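Local coordinates for protein D-aminoacyl-tRNA deacylase 1 (Homo sapiens, PDB 2OKV) that hydrolyses mischarged D-aminoacyl-tRNAs and glycyl-tRNA(Ala) as a homodimeric editing enzyme, and may also act in DNA replication, at residues Q101-G104 with F105-F109; K115-R118 with P119-K123; E36-Q39 with K40-E43; E43-V46 with R47-N51. All blocks are in the same frame, centred on the assembly; numbering follows the deposited sequence.

How the contacts relate
Two helices carry these four contacts, all within the one deacylase domain. Contacts 3 and 4 come first along the chain, overlapping at Glu43: contact 3 starts helix 39-51 and contact 4 completes it, their centres about 11 Å apart. Contact 1 follows in the early turns of helix 99-116, and contact 2, about 16 Å from it centre to centre, leads from the end of that helix into strand 122-124, an outermost strand, within this chain, of the five-stranded mixed sheet. The helices pack on each other: Phe105 and Phe109 of contact 1 meet contacts 3 and 4, while Thr116 and Tyr117 of contact 2 touch Leu50 of contact 4. Local turns thus set the side chains that join helix to helix.

Contact 1: Q101-G104 with F105-F109; sequences QAEG and FYNSF
Glu103 and Asn107, one helical turn apart, run side by side and point the same way, with the carboxylate and amide planes turned 39° from each other. Their polar ends do not bond directly; the closest side-chain approach is Glu103 CG to Asn107 ND2 at 3.8 Å. Two waters join them instead. One lies within hydrogen-bonding distance of both Glu103 OE2 and Asn107 OD1, 2.7 Å from the latter, and the other accepts from Asn107 ND2 at 2.8 Å while giving only a weak bond to Glu103 OE2. Asn107 swings its CG back beside its own backbone N (chi1 -74°), which lays CG 3.3 Å from Glu103 O. This is an i to i+4 pairing on the outer side of helix 99-116, whose backbone bonds here are regular, Tyr106 N reaching Ala102 O at 2.8 Å. Gly104 O is gripped twice, by Ser108 N at 3.0 Å and by Ser108 OG at 3.2 Å, the two donors arriving from opposite faces of the carbonyl plane. On the side facing the rest of the chain the aromatic residues lead away from the preceding turn: Tyr106 has CG anti to its backbone N (chi1 -175°) and extends to a hydrogen bond from its OH to Asp124 OD1, whereas Phe105 and Phe109 reach across to helix 39-51, where Phe105 meets Leu42 and Phe109 meets Met45, Val46 and Ile49.

Contact 2: K115-R118 with P119-K123; sequences KTYR and PELIK
Arg118 O receives Leu121 N at 3.1 Å, a bent bond (N-H...O 149°) whose donor stands above the carbonyl plane. The same oxygen has Ile122 CG1 beside it at 3.4 Å. Around this turn the side chains of Arg118, Glu120 and Leu121 gather on one flank. With CG set between the backbone N and the carbonyl carbon (chi1 72°) and a bend at chi2 (-84°), Glu120 brings OE2 back to 3.3 Å from Arg118 CB, alongside the aliphatic part of the arginine, yet the charged ends stay apart, with Arg118 NH2 4.6 Å from Glu120 OE2. The 3-10 turn 119-121 is the link from helix 99-116 to strand 122-124, and Tyr117, the first residue to leave helical geometry, packs against the side chains that follow it. Leu121 crosses Tyr117 at about a right angle, its CD1 3.7 Å from Tyr117 CZ in an oblique approach to the ring, whereas Ile122 CD1 comes to the ring's edge, near its plane, 3.8 Å from Tyr117 CD2. The phenol is fixed at its far end by a hydrogen bond from OH to Tyr72 O, and Ile122 also packs against Leu110 and Leu113 of the helix just left.

Contact 3: E36-Q39 with K40-E43; sequences EDTQ and KELE
Flat groups meet in two pairs here. The Gln39 amide and the Glu43 carboxylate are turned 72° apart, and Gln39 NE2 gives a hydrogen bond of 3.0 Å to Glu43 OE2. The acceptor lies close to the amide plane, and the oxygen uses its anti lone pair, away from OE1. A bend at chi2 (66°) turns the glutamine chain along the helix toward the next turn, while Glu43 stays extended beyond CG. The second pair, Asp37 and Glu41, crosses at about a right angle with the carboxylate planes 31° apart, and Asp37 OD1 stands 3.4 Å from Glu41 OE1. A water donates to both oxygens, 2.7 Å from Asp37 OD1 and 2.7 Å from Glu41 OE1.

Between the pairs the backbone enters helix 39-51. Thr38 occupies the N-cap position, but its side chain makes no capping bond; its carbonyl O takes Leu42 N at 3.1 Å, an i to i+4 bond of the first turn, and Gln39 O takes Glu43 N in the next. Leu42 faces helix 99-116, where it meets Gln112.

Two carboxylates so close would be expected to repel, but Asp37 OD1 also accepts from the terminal amino group of Met1, probably positively charged, and Asp37 OD2 from Ser34 N. The amino group would offset part of the negative charge, while Ser34 N and the shared water would stabilise the carboxylates as hydrogen-bond donors.

Contact 4: E43-V46 with R47-N51; sequences EHMV and RKILN
Arg47 turns CG beside its backbone N (chi1 -85°) and then bends at chi3 (-101°), folding the guanidinium back along the helix over His44, whose own CG likewise lies beside the backbone N and sends the imidazole the same way. The two side chains run side by side and point the same way, their planes 63° apart. Arg47 NH1 sits 3.9 Å above the plane of the His44 ring, over its centre, while Arg47 NH2 comes 3.3 Å from His44 CE1. One face of the guanidinium looks back on Glu43 O. The far side of helix 39-51 is apolar, as in an amphipathic helix laid on a sheet: Met45 CG meets Ile49 CD1 at 3.8 Å, crossing at a slant, and both residues rest on Leu145 of strand 141-146. Val46 and Leu50 run side by side, with Val46 CG1 3.7 Å from Leu50 CD1, and Leu50 packs on Leu113 and Thr116 of helix 99-116. At the helix end Arg47 O is gripped by two donors of one residue, Asn51 N at 3.0 Å and Asn51 ND2 at 2.6 Å, the side-chain amide folding back onto the last turn. Asn51 also packs against Asn89 of the second subunit.

Contact 1: Q101-G104 with F105-F109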
loop_
_atom_site.group_PDB
_atom_site.type_symbol
_atom_site.label_atom_id
_atom_site.label_comp_id
_atom_site.label_asym_id
_atom_site.label_seq_id
_atom_site.Cartn_x
_atom_site.Cartn_y
_atom_site.Cartn_z
ATOM N N GLN B 101 18.489 -15.481 -0.059
ATOM C CA GLN B 101 19.266 -14.255 -0.179
ATOM C C GLN B 101 18.485 -13.060 0.346
ATOM O O GLN B 101 19.074 -12.161 0.959
ATOM C CB GLN B 101 19.711 -14.002 -1.622
ATOM C CG GLN B 101 20.738 -12.864 -1.742
ATOM C CD GLN B 101 20.929 -12.356 -3.169
ATOM O OE1 GLN B 101 20.605 -13.045 -4.139
ATOM N NE2 GLN B 101 21.468 -11.144 -3.300
ATOM N N ALA B 102 17.171 -13.048 0.096
ATOM C CA ALA B 102 16.323 -11.925 0.485
ATOM C C ALA B 102 16.340 -11.657 1.985
ATOM O O ALA B 102 16.295 -10.512 2.377
ATOM C CB ALA B 102 14.867 -12.099 -0.015
ATOM N N GLU B 103 16.398 -12.699 2.819
ATOM C CA GLU B 103 16.429 -12.466 4.266
ATOM C C GLU B 103 17.685 -11.694 4.670
ATOM O O GLU B 103 17.602 -10.713 5.405
ATOM C CB GLU B 103 16.319 -13.756 5.094
ATOM C CG GLU B 103 16.139 -13.401 6.578
ATOM C CD GLU B 103 15.519 -14.494 7.419
ATOM O OE1 GLU B 103 15.638 -15.684 7.065
ATOM O OE2 GLU B 103 14.911 -14.140 8.453
ATOM N N GLY B 104 18.840 -12.144 4.183
ATOM C CA GLY B 104 20.088 -11.410 4.378
ATOM C C GLY B 104 20.049 -9.984 3.863
ATOM O O GLY B 104 20.483 -9.048 4.551
ATOM N N PHE B 105 19.532 -9.801 2.649
ATOM C CA PHE B 105 19.423 -8.453 2.074
ATOM C C PHE B 105 18.524 -7.558 2.940
ATOM O O PHE B 105 18.908 -6.431 3.293
ATOM C CB PHE B 105 18.897 -8.521 0.638
ATOM C CG PHE B 105 18.991 -7.213 -0.111
ATOM C CD1 PHE B 105 19.864 -7.077 -1.178
ATOM C CD2 PHE B 105 18.198 -6.117 0.249
ATOM C CE1 PHE B 105 19.962 -5.873 -1.868
ATOM C CE2 PHE B 105 18.294 -4.901 -0.436
ATOM C CZ PHE B 105 19.179 -4.784 -1.494
ATOM N N TYR B 106 17.339 -8.067 3.280
ATOM C CA TYR B 106 16.396 -7.387 4.170
ATOM C C TYR B 106 17.041 -6.995 5.508
ATOM O O TYR B 106 16.927 -5.840 5.953
ATOM C CB TYR B 106 15.150 -8.271 4.412
ATOM C CG TYR B 106 14.100 -7.569 5.231
ATOM C CD1 TYR B 106 13.387 -6.502 4.679
ATOM C CD2 TYR B 106 13.817 -7.948 6.552
ATOM C CE1 TYR B 106 12.433 -5.822 5.393
ATOM C CE2 TYR B 106 12.837 -7.228 7.303
ATOM C CZ TYR B 106 12.163 -6.173 6.693
ATOM O OH TYR B 106 11.201 -5.411 7.347
ATOM N N ASN B 107 17.706 -7.957 6.153
ATOM C CA ASN B 107 18.379 -7.669 7.409
ATOM C C ASN B 107 19.410 -6.541 7.252
ATOM O O ASN B 107 19.421 -5.615 8.056
ATOM C CB ASN B 107 18.983 -8.925 8.013
ATOM C CG ASN B 107 17.931 -9.835 8.617
ATOM O OD1 ASN B 107 16.830 -9.388 8.963
ATOM N ND2 ASN B 107 18.257 -11.112 8.741
ATOM N N SER B 108 20.229 -6.598 6.202
ATOM C CA SER B 108 21.205 -5.533 5.923
ATOM C C SER B 108 20.512 -4.178 5.696
ATOM O O SER B 108 21.003 -3.119 6.145
ATOM C CB SER B 108 22.082 -5.884 4.719
ATOM O OG SER B 108 22.928 -6.999 4.992
ATOM N N PHE B 109 19.385 -4.220 4.988
ATOM C CA PHE B 109 18.584 -3.032 4.717
ATOM C C PHE B 109 18.087 -2.388 6.013
ATOM O O PHE B 109 18.200 -1.164 6.198
ATOM C CB PHE B 109 17.396 -3.395 3.814
ATOM C CG PHE B 109 16.407 -2.295 3.671
ATOM C CD1 PHE B 109 16.542 -1.353 2.645
ATOM C CD2 PHE B 109 15.358 -2.167 4.579
ATOM C CE1 PHE B 109 15.649 -0.313 2.517
ATOM C CE2 PHE B 109 14.461 -1.111 4.466
ATOM C CZ PHE B 109 14.609 -0.179 3.428
HETATM O O HOH W 1 14.897 -11.270 9.321
HETATM O O HOH W 2 17.127 -13.130 10.354
#

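Contact 2: K115-R118 with P119-K123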
loop_
_atom_site.group_PDB
_atom_site.type_symbol
_atom_site.label_atom_id
_atom_site.label_comp_id
_atom_site.label_asym_id
_atom_site.label_seq_id
_atom_site.Cartn_x
_atom_site.Cartn_y
_atom_site.Cartn_z
ATOM N N LYS B 115 21.160 2.518 11.419
ATOM C CA LYS B 115 22.382 3.291 11.612
ATOM C C LYS B 115 22.294 4.721 11.055
ATOM O O LYS B 115 22.979 5.620 11.551
ATOM C CB LYS B 115 23.616 2.536 11.107
ATOM C CG LYS B 115 24.082 2.846 9.692
ATOM C CD LYS B 115 25.487 2.274 9.501
ATOM C CE LYS B 115 25.777 1.891 8.055
ATOM N NZ LYS B 115 26.869 0.859 8.037
ATOM N N THR B 116 21.455 4.919 10.040
ATOM C CA THR B 116 21.252 6.241 9.424
ATOM C C THR B 116 20.268 7.086 10.231
ATOM O O THR B 116 20.336 8.319 10.205
ATOM C CB THR B 116 20.762 6.110 7.951
ATOM O OG1 THR B 116 21.719 5.352 7.206
ATOM C CG2 THR B 116 20.591 7.488 7.270
ATOM N N TYR B 117 19.331 6.419 10.907
ATOM C CA TYR B 117 18.322 7.067 11.750
ATOM C C TYR B 117 18.573 6.704 13.217
ATOM O O TYR B 117 19.697 6.834 13.699
ATOM C CB TYR B 117 16.914 6.654 11.292
ATOM C CG TYR B 117 15.748 7.409 11.923
ATOM C CD1 TYR B 117 15.935 8.643 12.590
ATOM C CD2 TYR B 117 14.457 6.896 11.833
ATOM C CE1 TYR B 117 14.834 9.336 13.157
ATOM C CE2 TYR B 117 13.367 7.566 12.386
ATOM C CZ TYR B 117 13.557 8.780 13.037
ATOM O OH TYR B 117 12.460 9.409 13.573
ATOM N N ARG B 118 17.535 6.256 13.922
ATOM C CA ARG B 118 17.672 5.803 15.307
ATOM C C ARG B 118 17.135 4.366 15.415
ATOM O O ARG B 118 15.991 4.100 15.037
ATOM C CB ARG B 118 16.919 6.736 16.265
ATOM C CG ARG B 118 17.417 8.184 16.256
ATOM C CD ARG B 118 16.775 9.035 17.348
ATOM N NE ARG B 118 17.248 10.424 17.286
ATOM C CZ ARG B 118 18.288 10.911 17.964
ATOM N NH1 ARG B 118 18.630 12.194 17.826
ATOM N NH2 ARG B 118 18.992 10.128 18.782
ATOM N N PRO B 119 17.954 3.438 15.948
ATOM C CA PRO B 119 17.565 2.026 16.002
ATOM C C PRO B 119 16.245 1.791 16.734
ATOM O O PRO B 119 15.430 0.980 16.288
ATOM C CB PRO B 119 18.722 1.372 16.774
ATOM C CG PRO B 119 19.874 2.305 16.584
ATOM C CD PRO B 119 19.279 3.671 16.553
ATOM N N GLU B 120 16.026 2.516 17.829
ATOM C CA GLU B 120 14.861 2.302 18.695
ATOM C C GLU B 120 13.542 2.729 18.072
ATOM O O GLU B 120 12.472 2.333 18.547
ATOM C CB GLU B 120 15.053 3.005 20.049
ATOM C CG GLU B 120 14.951 4.530 19.999
ATOM C CD GLU B 120 16.245 5.229 19.592
ATOM O OE1 GLU B 120 17.267 4.548 19.355
ATOM O OE2 GLU B 120 16.236 6.482 19.519
ATOM N N LEU B 121 13.622 3.542 17.019
ATOM C CA LEU B 121 12.434 4.016 16.309
ATOM C C LEU B 121 12.127 3.212 15.048
ATOM O O LEU B 121 11.198 3.539 14.292
ATOM C CB LEU B 121 12.600 5.502 15.967
ATOM C CG LEU B 121 12.882 6.439 17.145
ATOM C CD1 LEU B 121 13.216 7.832 16.626
ATOM C CD2 LEU B 121 11.687 6.488 18.101
ATOM N N ILE B 122 12.910 2.166 14.820
ATOM C CA ILE B 122 12.718 1.270 13.671
ATOM C C ILE B 122 12.260 -0.087 14.193
ATOM O O ILE B 122 12.967 -0.717 14.980
ATOM C CB ILE B 122 14.045 1.066 12.842
ATOM C CG1 ILE B 122 14.705 2.406 12.434
ATOM C CG2 ILE B 122 13.833 0.089 11.668
ATOM C CD1 ILE B 122 14.026 3.173 11.386
ATOM N N LYS B 123 11.075 -0.512 13.744
ATOM C CA LYS B 123 10.487 -1.812 14.078
ATOM C C LYS B 123 10.294 -2.674 12.824
ATOM O O LYS B 123 10.164 -2.165 11.705
ATOM C CB LYS B 123 9.128 -1.619 14.779
ATOM C CG LYS B 123 9.192 -1.336 16.285
ATOM C CD LYS B 123 9.734 0.055 16.619
ATOM C CE LYS B 123 9.881 0.269 18.135
ATOM N NZ LYS B 123 8.539 0.518 18.759
#

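Contact 3: E36-Q39 with K40-E43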
loop_
_atom_site.group_PDB
_atom_site.type_symbol
_atom_site.label_atom_id
_atom_site.label_comp_id
_atom_site.label_asym_id
_atom_site.label_seq_id
_atom_site.Cartn_x
_atom_site.Cartn_y
_atom_site.Cartn_z
ATOM N N GLU B 36 17.594 -8.178 -9.030
ATOM C CA GLU B 36 18.667 -7.312 -9.533
ATOM C C GLU B 36 19.149 -6.285 -8.502
ATOM O O GLU B 36 20.113 -5.554 -8.760
ATOM C CB GLU B 36 18.264 -6.639 -10.853
ATOM C CG GLU B 36 18.947 -7.245 -12.091
ATOM C CD GLU B 36 19.032 -6.262 -13.257
ATOM O OE1 GLU B 36 20.104 -6.179 -13.903
ATOM O OE2 GLU B 36 18.029 -5.561 -13.527
ATOM N N ASP B 37 18.502 -6.263 -7.332
ATOM C CA ASP B 37 18.827 -5.296 -6.278
ATOM C C ASP B 37 20.248 -5.472 -5.711
ATOM O O ASP B 37 20.759 -6.581 -5.571
ATOM C CB ASP B 37 17.774 -5.298 -5.163
ATOM C CG ASP B 37 16.486 -4.541 -5.544
ATOM O OD1 ASP B 37 16.485 -3.699 -6.480
ATOM O OD2 ASP B 37 15.462 -4.783 -4.881
ATOM N N THR B 38 20.873 -4.348 -5.388
ATOM C CA THR B 38 22.278 -4.320 -5.033
ATOM C C THR B 38 22.434 -3.385 -3.810
ATOM O O THR B 38 21.442 -2.844 -3.324
ATOM C CB THR B 38 23.069 -3.852 -6.282
ATOM O OG1 THR B 38 24.267 -4.600 -6.435
ATOM C CG2 THR B 38 23.358 -2.376 -6.249
ATOM N N GLN B 39 23.661 -3.192 -3.324
ATOM C CA GLN B 39 23.923 -2.261 -2.224
ATOM C C GLN B 39 23.488 -0.838 -2.589
ATOM O O GLN B 39 22.970 -0.108 -1.752
ATOM C CB GLN B 39 25.408 -2.289 -1.838
ATOM C CG GLN B 39 25.763 -1.532 -0.557
ATOM C CD GLN B 39 25.175 -2.150 0.699
ATOM O OE1 GLN B 39 25.039 -3.370 0.805
ATOM N NE2 GLN B 39 24.836 -1.308 1.665
ATOM N N LYS B 40 23.692 -0.453 -3.844
ATOM C CA LYS B 40 23.271 0.867 -4.327
ATOM C C LYS B 40 21.773 1.128 -4.091
ATOM O O LYS B 40 21.368 2.165 -3.544
ATOM C CB LYS B 40 23.630 1.005 -5.812
ATOM C CG LYS B 40 23.424 2.399 -6.392
ATOM C CD LYS B 40 23.909 2.471 -7.827
ATOM C CE LYS B 40 23.373 3.700 -8.512
ATOM N NZ LYS B 40 23.946 3.827 -9.875
ATOM N N GLU B 41 20.932 0.185 -4.487
ATOM C CA GLU B 41 19.486 0.366 -4.325
ATOM C C GLU B 41 19.100 0.339 -2.850
ATOM O O GLU B 41 18.258 1.121 -2.407
ATOM C CB GLU B 41 18.757 -0.724 -5.087
ATOM C CG GLU B 41 19.681 -1.387 -6.124
ATOM C CD GLU B 41 19.328 -1.004 -7.504
ATOM O OE1 GLU B 41 18.116 -1.026 -7.772
ATOM O OE2 GLU B 41 20.230 -0.695 -8.319
ATOM N N LEU B 42 19.734 -0.551 -2.090
ATOM C CA LEU B 42 19.532 -0.621 -0.642
ATOM C C LEU B 42 19.763 0.760 -0.020
ATOM O O LEU B 42 18.886 1.281 0.662
ATOM C CB LEU B 42 20.489 -1.650 -0.034
ATOM C CG LEU B 42 20.427 -2.024 1.451
ATOM C CD1 LEU B 42 21.181 -3.336 1.660
ATOM C CD2 LEU B 42 21.012 -0.911 2.346
ATOM N N GLU B 43 20.938 1.339 -0.272
ATOM C CA GLU B 43 21.305 2.663 0.273
ATOM C C GLU B 43 20.416 3.796 -0.239
ATOM O O GLU B 43 20.019 4.687 0.528
ATOM C CB GLU B 43 22.788 2.954 0.021
ATOM C CG GLU B 43 23.675 2.007 0.831
ATOM C CD GLU B 43 25.169 2.262 0.726
ATOM O OE1 GLU B 43 25.568 3.336 0.227
ATOM O OE2 GLU B 43 25.957 1.380 1.170
HETATM O O HOH W 3 17.330 -3.244 -9.032
#

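Contact 4: E43-V46 with R47-N51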
loop_
_atom_site.group_PDB
_atom_site.type_symbol
_atom_site.label_atom_id
_atom_site.label_comp_id
_atom_site.label_asym_id
_atom_site.label_seq_id
_atom_site.Cartn_x
_atom_site.Cartn_y
_atom_site.Cartn_z
ATOM N N GLU B 43 20.938 1.339 -0.272
ATOM C CA GLU B 43 21.305 2.663 0.273
ATOM C C GLU B 43 20.416 3.796 -0.239
ATOM O O GLU B 43 20.019 4.687 0.528
ATOM C CB GLU B 43 22.788 2.954 0.021
ATOM C CG GLU B 43 23.675 2.007 0.831
ATOM C CD GLU B 43 25.169 2.262 0.726
ATOM O OE1 GLU B 43 25.568 3.336 0.227
ATOM O OE2 GLU B 43 25.957 1.380 1.170
ATOM N N HIS B 44 20.085 3.745 -1.524
ATOM C CA HIS B 44 19.194 4.748 -2.126
ATOM C C HIS B 44 17.772 4.693 -1.561
ATOM O O HIS B 44 17.170 5.729 -1.277
ATOM C CB HIS B 44 19.189 4.610 -3.649
ATOM C CG HIS B 44 20.387 5.215 -4.323
ATOM N ND1 HIS B 44 21.684 4.957 -3.926
ATOM C CD2 HIS B 44 20.480 6.056 -5.379
ATOM C CE1 HIS B 44 22.522 5.616 -4.706
ATOM N NE2 HIS B 44 21.818 6.288 -5.597
ATOM N N MET B 45 17.239 3.488 -1.379
ATOM C CA MET B 45 15.897 3.332 -0.813
ATOM C C MET B 45 15.818 3.797 0.649
ATOM O O MET B 45 14.859 4.471 1.034
ATOM C CB MET B 45 15.395 1.892 -0.953
ATOM C CG MET B 45 13.951 1.655 -0.475
ATOM S SD MET B 45 12.719 2.670 -1.331
ATOM C CE MET B 45 12.491 1.786 -2.874
ATOM N N VAL B 46 16.827 3.453 1.450
ATOM C CA VAL B 46 16.920 3.965 2.820
ATOM C C VAL B 46 16.845 5.513 2.835
ATOM O O VAL B 46 16.041 6.097 3.561
ATOM C CB VAL B 46 18.205 3.504 3.501
ATOM C CG1 VAL B 46 18.448 4.280 4.788
ATOM C CG2 VAL B 46 18.138 1.990 3.800
ATOM N N ARG B 47 17.691 6.157 2.036
ATOM C CA ARG B 47 17.713 7.625 1.978
ATOM C C ARG B 47 16.346 8.203 1.604
ATOM O O ARG B 47 15.891 9.191 2.203
ATOM C CB ARG B 47 18.795 8.108 1.020
ATOM C CG ARG B 47 20.165 8.198 1.675
ATOM C CD ARG B 47 21.193 8.914 0.795
ATOM N NE ARG B 47 22.065 7.945 0.123
ATOM C CZ ARG B 47 22.093 7.734 -1.193
ATOM N NH1 ARG B 47 21.311 8.444 -2.008
ATOM N NH2 ARG B 47 22.914 6.817 -1.694
ATOM N N LYS B 48 15.681 7.588 0.626
ATOM C CA LYS B 48 14.369 8.074 0.184
ATOM C C LYS B 48 13.310 7.948 1.265
ATOM O O LYS B 48 12.526 8.880 1.462
ATOM C CB LYS B 48 13.893 7.360 -1.089
ATOM C CG LYS B 48 14.672 7.734 -2.354
ATOM C CD LYS B 48 14.620 6.586 -3.352
ATOM C CE LYS B 48 13.493 6.728 -4.339
ATOM N NZ LYS B 48 13.982 7.454 -5.552
ATOM N N ILE B 49 13.288 6.805 1.957
ATOM C CA ILE B 49 12.291 6.558 3.007
ATOM C C ILE B 49 12.479 7.584 4.121
ATOM O O ILE B 49 11.517 8.210 4.585
ATOM C CB ILE B 49 12.395 5.115 3.585
ATOM C CG1 ILE B 49 11.857 4.087 2.589
ATOM C CG2 ILE B 49 11.668 4.980 4.936
ATOM C CD1 ILE B 49 12.353 2.669 2.869
ATOM N N LEU B 50 13.733 7.767 4.530
ATOM C CA LEU B 50 14.050 8.619 5.669
ATOM C C LEU B 50 13.794 10.090 5.387
ATOM O O LEU B 50 13.492 10.862 6.297
ATOM C CB LEU B 50 15.509 8.405 6.108
ATOM C CG LEU B 50 15.785 7.069 6.811
ATOM C CD1 LEU B 50 17.263 6.945 7.128
ATOM C CD2 LEU B 50 14.990 6.940 8.090
ATOM N N ASN B 51 13.902 10.467 4.118
ATOM C CA ASN B 51 13.748 11.864 3.709
ATOM C C ASN B 51 12.383 12.231 3.089
ATOM O O ASN B 51 12.113 13.404 2.787
ATOM C CB ASN B 51 14.945 12.244 2.839
ATOM C CG ASN B 51 16.273 12.197 3.633
ATOM O OD1 ASN B 51 16.590 13.135 4.387
ATOM N ND2 ASN B 51 17.046 11.092 3.486
#